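Local coordinates for protein predicted metal-dependent hydrolase of the TIM-barrel fold (Lactobacillus casei, PDB 2QPX) that is probably a zinc-dependent hydrolase of the amidohydrolase superfamily, holding two zinc ions at the mouth of a TIM barrel, with its substrate unknown, at residues L22-L34 with P73-N86. Residues are numbered along the deposited sequence; the frame is centred on the assembly and turned at random.
With EDO (1,2-ethanediol), chain L.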
ATOM      1  N   LEU A  22      23.476  13.888  18.388  1.00 15.14           N
ATOM      2  CA  LEU A  22      23.883  12.839  19.310  1.00 14.04           C
ATOM      3  C   LEU A  22      23.765  13.287  20.762  1.00 16.04           C
ATOM      4  O   LEU A  22      23.681  14.487  21.034  1.00 17.86           O
ATOM      5  CB  LEU A  22      25.343  12.396  19.004  1.00 16.25           C
ATOM      6  CG  LEU A  22      25.595  11.815  17.609  1.00 17.58           C
ATOM      7  CD1 LEU A  22      27.123  11.817  17.317  1.00 23.06           C
ATOM      8  CD2 LEU A  22      25.059  10.396  17.537  1.00 18.70           C
ATOM      9  N   ILE A  23      23.803  12.315  21.674  1.00 16.54           N
ATOM     10  CA  ILE A  23      23.836  12.590  23.098  1.00 16.48           C
ATOM     11  C   ILE A  23      25.208  12.303  23.696  1.00 16.69           C
ATOM     12  O   ILE A  23      26.065  11.682  23.093  1.00 17.07           O
ATOM     13  CB  ILE A  23      22.735  11.807  23.864  1.00 16.65           C
ATOM     14  CG1 ILE A  23      23.068  10.313  23.997  1.00 17.07           C
ATOM     15  CG2 ILE A  23      21.322  12.097  23.256  1.00 18.91           C
ATOM     16  CD1 ILE A  23      22.161   9.554  24.968  1.00 17.65           C
ATOM     17  N   ASP A  24      25.399  12.858  24.886  1.00 17.59           N
ATOM     18  CA  ASP A  24      26.583  12.641  25.731  1.00 18.65           C
ATOM     19  C   ASP A  24      26.848  11.154  25.952  1.00 18.32           C
ATOM     20  O   ASP A  24      25.997  10.456  26.486  1.00 18.93           O
ATOM     21  CB  ASP A  24      26.323  13.380  27.061  1.00 19.58           C
ATOM     22  CG  ASP A  24      27.503  13.378  28.027  1.00 20.52           C
ATOM     23  OD1 ASP A  24      28.499  12.701  27.813  1.00 22.17           O
ATOM     24  OD2 ASP A  24      27.388  14.105  29.031  1.00 25.67           O
ATOM     25  N   GLY A  25      28.029  10.693  25.522  1.00 17.39           N
ATOM     26  CA  GLY A  25      28.427   9.295  25.608  1.00 17.22           C
ATOM     27  C   GLY A  25      28.565   8.787  27.043  1.00 17.21           C
ATOM     28  O   GLY A  25      28.545   7.587  27.286  1.00 18.54           O
ATOM     29  N   LYS A  26      28.661   9.702  28.005  1.00 17.38           N
ATOM     30  CA  LYS A  26      28.774   9.356  29.431  1.00 20.69           C
ATOM     31  C   LYS A  26      27.445   9.004  30.101  1.00 20.97           C
ATOM     32  O   LYS A  26      27.431   8.563  31.254  1.00 21.70           O
ATOM     33  CB  LYS A  26      29.444  10.516  30.188  1.00 20.86           C
ATOM     34  CG  LYS A  26      30.798  10.863  29.655  1.00 21.12           C
ATOM     35  CD  LYS A  26      31.498  11.950  30.520  1.00 24.58           C
ATOM     36  CE  LYS A  26      30.820  13.320  30.347  1.00 26.07           C
ATOM     37  NZ  LYS A  26      30.843  13.775  28.916  1.00 29.44           N
ATOM     38  N   VAL A  27      26.309   9.202  29.411  1.00 20.80           N
ATOM     39  CA  VAL A  27      25.009   8.863  29.992  1.00 21.71           C
ATOM     40  C   VAL A  27      24.975   7.407  30.434  1.00 21.08           C
ATOM     41  O   VAL A  27      25.347   6.529  29.683  1.00 21.03           O
ATOM     42  CB  VAL A  27      23.869   9.159  28.933  1.00 22.63           C
ATOM     43  CG1 VAL A  27      22.609   8.346  29.184  1.00 31.42           C
ATOM     44  CG2 VAL A  27      23.622  10.682  28.882  1.00 24.18           C
ATOM     45  N   PRO A  28      24.559   7.143  31.675  1.00 23.28           N
ATOM     46  CA  PRO A  28      24.766   5.797  32.216  1.00 26.67           C
ATOM     47  C   PRO A  28      23.935   4.629  31.667  1.00 27.78           C
ATOM     48  O   PRO A  28      24.465   3.503  31.558  1.00 31.14           O
ATOM     49  CB  PRO A  28      24.487   5.994  33.729  1.00 28.96           C
ATOM     50  CG  PRO A  28      23.543   7.141  33.780  1.00 31.24           C
ATOM     51  CD  PRO A  28      24.052   8.073  32.702  1.00 26.38           C
ATOM     52  N   ASN A  29      22.688   4.880  31.293  1.00 25.61           N
ATOM     53  CA  ASN A  29      21.763   3.775  30.922  1.00 23.60           C
ATOM     54  C   ASN A  29      21.762   3.589  29.398  1.00 20.20           C
ATOM     55  O   ASN A  29      20.733   3.678  28.738  1.00 21.23           O
ATOM     56  CB  ASN A  29      20.346   4.063  31.457  1.00 24.18           C
ATOM     57  CG  ASN A  29      19.799   5.440  31.041  1.00 27.95           C
ATOM     58  OD1 ASN A  29      20.563   6.363  30.682  1.00 31.30           O
ATOM     59  ND2 ASN A  29      18.462   5.590  31.093  1.00 30.07           N
ATOM     60  N   ARG A  30      22.931   3.307  28.846  1.00 19.43           N
ATOM     61  CA  ARG A  30      23.137   3.261  27.403  1.00 19.37           C
ATOM     62  C   ARG A  30      22.240   2.207  26.702  1.00 19.58           C
ATOM     63  O   ARG A  30      21.628   2.485  25.662  1.00 19.37           O
ATOM     64  CB  ARG A  30      24.610   3.026  27.103  1.00 20.27           C
ATOM     65  CG  ARG A  30      24.929   2.828  25.674  1.00 18.81           C
ATOM     66  CD  ARG A  30      26.454   3.068  25.415  1.00 20.42           C
ATOM     67  NE  ARG A  30      26.771   2.621  24.077  1.00 17.74           N
ATOM     68  CZ  ARG A  30      27.616   1.675  23.751  1.00 18.24           C
ATOM     69  NH1 ARG A  30      28.453   1.188  24.641  1.00 20.15           N
ATOM     70  NH2 ARG A  30      27.695   1.302  22.503  1.00 17.82           N
ATOM     71  N   ASP A  31      22.153   0.995  27.247  1.00 19.50           N
ATOM     72  CA  ASP A  31      21.282  -0.055  26.664  1.00 19.95           C
ATOM     73  C   ASP A  31      19.828   0.446  26.559  1.00 19.45           C
ATOM     74  O   ASP A  31      19.201   0.371  25.500  1.00 19.42           O
ATOM     75  CB  ASP A  31      21.348  -1.309  27.533  1.00 20.53           C
ATOM     76  CG  ASP A  31      20.708  -2.529  26.921  1.00 25.36           C
ATOM     77  OD1 ASP A  31      20.178  -2.498  25.831  1.00 26.01           O
ATOM     78  OD2 ASP A  31      20.833  -3.620  27.517  1.00 34.81           O
ATOM     79  N   ASP A  32      19.299   0.993  27.638  1.00 18.68           N
ATOM     80  CA  ASP A  32      17.924   1.487  27.625  1.00 19.73           C
ATOM     81  C   ASP A  32      17.760   2.674  26.663  1.00 18.10           C
ATOM     82  O   ASP A  32      16.730   2.781  25.978  1.00 18.33           O
ATOM     83  CB  ASP A  32      17.457   1.860  29.027  1.00 21.73           C
ATOM     84  CG  ASP A  32      17.170   0.651  29.911  1.00 23.72           C
ATOM     85  OD1 ASP A  32      17.197  -0.521  29.459  1.00 26.56           O
ATOM     86  OD2 ASP A  32      16.895   0.922  31.091  1.00 30.41           O
ATOM     87  N   ARG A  33      18.746   3.555  26.599  1.00 18.67           N
ATOM     88  CA  ARG A  33      18.682   4.683  25.658  1.00 17.14           C
ATOM     89  C   ARG A  33      18.712   4.216  24.208  1.00 16.68           C
ATOM     90  O   ARG A  33      18.052   4.802  23.339  1.00 17.54           O
ATOM     91  CB  ARG A  33      19.772   5.749  25.920  1.00 19.52           C
ATOM     92  CG  ARG A  33      19.599   6.516  27.243  1.00 20.61           C
ATOM     93  CD  ARG A  33      18.370   7.440  27.288  1.00 21.97           C
ATOM     94  NE  ARG A  33      18.367   8.537  26.298  1.00 22.63           N
ATOM     95  CZ  ARG A  33      18.845   9.763  26.492  1.00 23.62           C
ATOM     96  NH1 ARG A  33      19.395  10.118  27.640  1.00 24.41           N
ATOM     97  NH2 ARG A  33      18.731  10.659  25.541  1.00 22.32           N
ATOM     98  N   LEU A  34      19.490   3.198  23.910  1.00 17.43           N
ATOM     99  CA  LEU A  34      19.503   2.584  22.595  1.00 16.14           C
ATOM    100  C   LEU A  34      18.114   2.001  22.269  1.00 17.33           C
ATOM    101  O   LEU A  34      17.577   2.189  21.172  1.00 18.24           O
ATOM    102  CB  LEU A  34      20.572   1.468  22.499  1.00 18.51           C
ATOM    103  CG  LEU A  34      21.980   1.917  22.178  1.00 19.71           C
ATOM    104  CD1 LEU A  34      23.038   0.806  22.519  1.00 20.62           C
ATOM    105  CD2 LEU A  34      22.092   2.412  20.691  1.00 19.80           C
ATOM    106  N   PRO A  73      30.477  -4.305  26.123  1.00 25.52           N
ATOM    107  CA  PRO A  73      30.089  -3.661  24.889  1.00 22.27           C
ATOM    108  C   PRO A  73      29.054  -2.532  25.037  1.00 22.40           C
ATOM    109  O   PRO A  73      28.992  -1.680  24.159  1.00 22.34           O
ATOM    110  CB  PRO A  73      29.530  -4.806  24.058  1.00 24.72           C
ATOM    111  CG  PRO A  73      29.036  -5.802  25.082  1.00 26.21           C
ATOM    112  CD  PRO A  73      30.063  -5.722  26.150  1.00 26.97           C
ATOM    113  N   LEU A  74      28.291  -2.532  26.126  1.00 20.31           N
ATOM    114  CA  LEU A  74      27.267  -1.510  26.371  0.50 20.58           C
ATOM    115  C   LEU A  74      27.642  -0.453  27.427  1.00 21.57           C
ATOM    116  O   LEU A  74      26.794   0.314  27.890  1.00 20.81           O
ATOM    117  CB  LEU A  74      25.919  -2.186  26.681  0.50 21.03           C
ATOM    118  CG  LEU A  74      25.387  -3.079  25.548  0.50 20.97           C
ATOM    119  CD1 LEU A  74      24.082  -3.750  25.972  0.50 22.42           C
ATOM    120  CD2 LEU A  74      25.206  -2.271  24.268  0.50 24.66           C
ATOM    121  N   ALA A  75      28.919  -0.358  27.757  1.00 22.85           N
ATOM    122  CA  ALA A  75      29.400   0.619  28.715  1.00 23.38           C
ATOM    123  C   ALA A  75      29.210   2.046  28.228  1.00 20.08           C
ATOM    124  O   ALA A  75      29.384   2.312  27.038  1.00 20.53           O
ATOM    125  CB  ALA A  75      30.895   0.381  28.983  1.00 23.48           C
ATOM    126  N   ALA A  76      28.905   2.956  29.148  1.00 20.86           N
ATOM    127  CA  ALA A  76      29.062   4.390  28.882  1.00 20.92           C
ATOM    128  C   ALA A  76      30.537   4.676  28.548  1.00 20.93           C
ATOM    129  O   ALA A  76      31.424   3.880  28.855  1.00 21.71           O
ATOM    130  CB  ALA A  76      28.570   5.241  30.075  1.00 21.66           C
HETATM  131  N   MSE A  77      30.794   5.788  27.863  1.00 20.07           N
HETATM  132  CA  MSE A  77      32.117   6.088  27.341  1.00 19.65           C
HETATM  133  C   MSE A  77      32.496   7.507  27.700  1.00 20.98           C
HETATM  134  O   MSE A  77      31.701   8.439  27.545  1.00 20.54           O
HETATM  135  CB  MSE A  77      32.151   5.906  25.817  1.00 20.24           C
HETATM  136  CG  MSE A  77      31.969   4.469  25.378  1.00 19.63           C
HETATM  137 SE   MSE A  77      31.591   4.239  23.520  0.80 18.69          SE
HETATM  138  CE  MSE A  77      29.678   4.469  23.638  1.00 20.11           C
ATOM    139  N   ASN A  78      33.744   7.660  28.172  1.00 21.51           N
ATOM    140  CA  ASN A  78      34.300   8.996  28.355  0.50 20.00           C
ATOM    141  C   ASN A  78      34.625   9.635  27.005  1.00 19.80           C
ATOM    142  O   ASN A  78      34.491   9.014  25.953  1.00 20.81           O
ATOM    143  CB  ASN A  78      35.518   8.937  29.294  0.50 19.99           C
ATOM    144  CG  ASN A  78      35.122   8.927  30.760  0.50 23.64           C
ATOM    145  OD1 ASN A  78      34.030   9.361  31.111  0.50 26.15           O
ATOM    146  ND2 ASN A  78      36.039   8.477  31.641  0.50 27.44           N
ATOM    147  N   ASP A  79      35.006  10.909  27.011  1.00 21.54           N
ATOM    148  CA  ASP A  79      35.081  11.634  25.751  1.00 21.44           C
ATOM    149  C   ASP A  79      36.055  11.067  24.700  1.00 21.26           C
ATOM    150  O   ASP A  79      35.730  10.990  23.512  1.00 21.40           O
ATOM    151  CB  ASP A  79      35.348  13.112  26.038  1.00 24.08           C
ATOM    152  CG  ASP A  79      34.236  13.772  26.839  1.00 28.85           C
ATOM    153  OD1 ASP A  79      33.183  13.171  27.108  1.00 27.64           O
ATOM    154  OD2 ASP A  79      34.412  14.967  27.209  1.00 35.39           O
ATOM    155  N   PRO A  80      37.292  10.707  25.091  1.00 21.05           N
ATOM    156  CA  PRO A  80      38.181  10.128  24.064  1.00 20.04           C
ATOM    157  C   PRO A  80      37.651   8.814  23.485  1.00 19.89           C
ATOM    158  O   PRO A  80      37.681   8.608  22.264  1.00 19.70           O
ATOM    159  CB  PRO A  80      39.528   9.912  24.810  1.00 21.89           C
ATOM    160  CG  PRO A  80      39.397  10.603  26.054  1.00 27.32           C
ATOM    161  CD  PRO A  80      37.979  10.863  26.387  1.00 23.88           C
ATOM    162  N   GLY A  81      37.156   7.952  24.358  1.00 18.48           N
ATOM    163  CA  GLY A  81      36.568   6.674  23.909  1.00 19.63           C
ATOM    164  C   GLY A  81      35.366   6.915  23.003  1.00 19.10           C
ATOM    165  O   GLY A  81      35.229   6.265  21.973  1.00 18.22           O
ATOM    166  N   TYR A  82      34.515   7.839  23.391  1.00 18.05           N
ATOM    167  CA  TYR A  82      33.301   8.108  22.603  1.00 16.94           C
ATOM    168  C   TYR A  82      33.660   8.644  21.216  1.00 17.43           C
ATOM    169  O   TYR A  82      33.037   8.254  20.216  1.00 17.01           O
ATOM    170  CB  TYR A  82      32.392   9.049  23.359  1.00 17.60           C
ATOM    171  CG  TYR A  82      30.942   9.139  22.855  1.00 16.02           C
ATOM    172  CD1 TYR A  82      30.200   7.986  22.587  1.00 17.17           C
ATOM    173  CD2 TYR A  82      30.294  10.355  22.773  1.00 17.38           C
ATOM    174  CE1 TYR A  82      28.879   8.076  22.201  1.00 16.64           C
ATOM    175  CE2 TYR A  82      28.974  10.456  22.372  1.00 16.13           C
ATOM    176  CZ  TYR A  82      28.253   9.312  22.141  1.00 16.73           C
ATOM    177  OH  TYR A  82      26.901   9.399  21.762  1.00 17.59           O
ATOM    178  N   ALA A  83      34.653   9.534  21.128  1.00 15.92           N
ATOM    179  CA  ALA A  83      35.104  10.003  19.831  1.00 17.18           C
ATOM    180  C   ALA A  83      35.667   8.836  19.006  1.00 16.87           C
ATOM    181  O   ALA A  83      35.371   8.701  17.823  1.00 16.94           O
ATOM    182  CB  ALA A  83      36.138  11.156  19.984  1.00 18.32           C
ATOM    183  N   THR A  84      36.498   7.999  19.622  1.00 18.12           N
ATOM    184  CA  THR A  84      37.027   6.825  18.933  1.00 15.95           C
ATOM    185  C   THR A  84      35.914   5.941  18.367  1.00 17.16           C
ATOM    186  O   THR A  84      35.950   5.538  17.213  1.00 18.01           O
ATOM    187  CB  THR A  84      37.913   5.965  19.897  1.00 17.66           C
ATOM    188  OG1 THR A  84      39.043   6.750  20.299  1.00 21.78           O
ATOM    189  CG2 THR A  84      38.383   4.677  19.231  1.00 19.08           C
ATOM    190  N   TYR A  85      34.933   5.709  19.207  1.00 17.60           N
ATOM    191  CA  TYR A  85      33.784   4.842  18.864  1.00 17.90           C
ATOM    192  C   TYR A  85      32.950   5.424  17.715  1.00 16.55           C
ATOM    193  O   TYR A  85      32.648   4.740  16.730  1.00 16.29           O
ATOM    194  CB  TYR A  85      32.925   4.648  20.098  1.00 17.16           C
ATOM    195  CG  TYR A  85      31.791   3.660  19.924  1.00 16.90           C
ATOM    196  CD1 TYR A  85      32.043   2.326  19.600  1.00 17.39           C
ATOM    197  CD2 TYR A  85      30.467   4.062  20.064  1.00 16.93           C
ATOM    198  CE1 TYR A  85      31.019   1.423  19.439  1.00 18.06           C
ATOM    199  CE2 TYR A  85      29.422   3.142  19.899  1.00 16.01           C
ATOM    200  CZ  TYR A  85      29.719   1.820  19.589  1.00 16.85           C
ATOM    201  OH  TYR A  85      28.690   0.906  19.399  1.00 18.53           O
ATOM    202  N   ASN A  86      32.608   6.702  17.828  1.00 15.80           N
ATOM    203  CA  ASN A  86      31.941   7.406  16.720  1.00 15.10           C
ATOM    204  C   ASN A  86      32.772   7.361  15.428  1.00 14.87           C
ATOM    205  O   ASN A  86      32.257   7.060  14.351  1.00 17.09           O
ATOM    206  CB  ASN A  86      31.564   8.834  17.118  1.00 15.94           C
ATOM    207  CG  ASN A  86      30.283   8.885  17.923  1.00 16.24           C
ATOM    208  OD1 ASN A  86      29.192   8.953  17.355  1.00 17.05           O
ATOM    209  ND2 ASN A  86      30.395   8.818  19.251  1.00 18.23           N
TER
HETATM  210  C1  EDO L 386      25.087  12.589  32.055  1.00 52.76           C
HETATM  211  O1  EDO L 386      24.323  11.495  32.576  1.00 56.42           O
HETATM  212  C2  EDO L 386      26.555  12.194  31.970  1.00 51.14           C
HETATM  213  O2  EDO L 386      27.362  13.308  31.544  1.00 50.58           O
HETATM  214  O   HOH W   1      25.671   1.448  30.096  1.00 41.88           O
HETATM  215  O   HOH W   2      29.804  -0.675  21.904  1.00 19.69           O
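The turn at G25 meets the loop leading into helix 79-92 through one backbone bond, M77 N to G25 O, nearly straight at 175°, and the backbones come closest at K26 and A76, CA to CA 5.0 Å. G25 sits within a type I turn from D24 to V27, its CA resting squarely over one face of the Y82 ring, 3.3 Å from the centroid, in a CH-pi contact; a CB here would run into that ring. N86 ND2 lies over the opposite ring face, and Y82 OH donates to I23 O at 2.8 Å, which ties the ring at its far end.

On the outer side, the K26 chain bends at chi3 and chi4, bringing NZ between two carboxylates: D24 OD1, which also accepts from K26 N in an Asx turn, and the syn lone pair of D79 OD1 at 3.0 Å. R30 is the buried counterpart of K26. With CG anti to the backbone N (chi1 174°), its chain, extended from CG to NE, carries the guanidinium to the 73-77 loop, and NH1 grips two carbonyls, A75 O at 2.8 Å and P73 O at 3.0 Å. The methyl CE of M77, a selenomethionine, lies over one face of the guanidinium, 3.5 Å from R30 CZ, while NH2 forms a salt bridge with E324 of helix 323-342, which also bonds Y85 OH. With an alanine in place of R30, A75 O and P73 O would probably lose the NH1 donor they share and E324 its charged mate.

The contact thus joins the segment just after the zinc-binding H20 to a peripheral helix, with a lysine bridging acids on the exposed side and a buried arginine probably neutralised by E324 within.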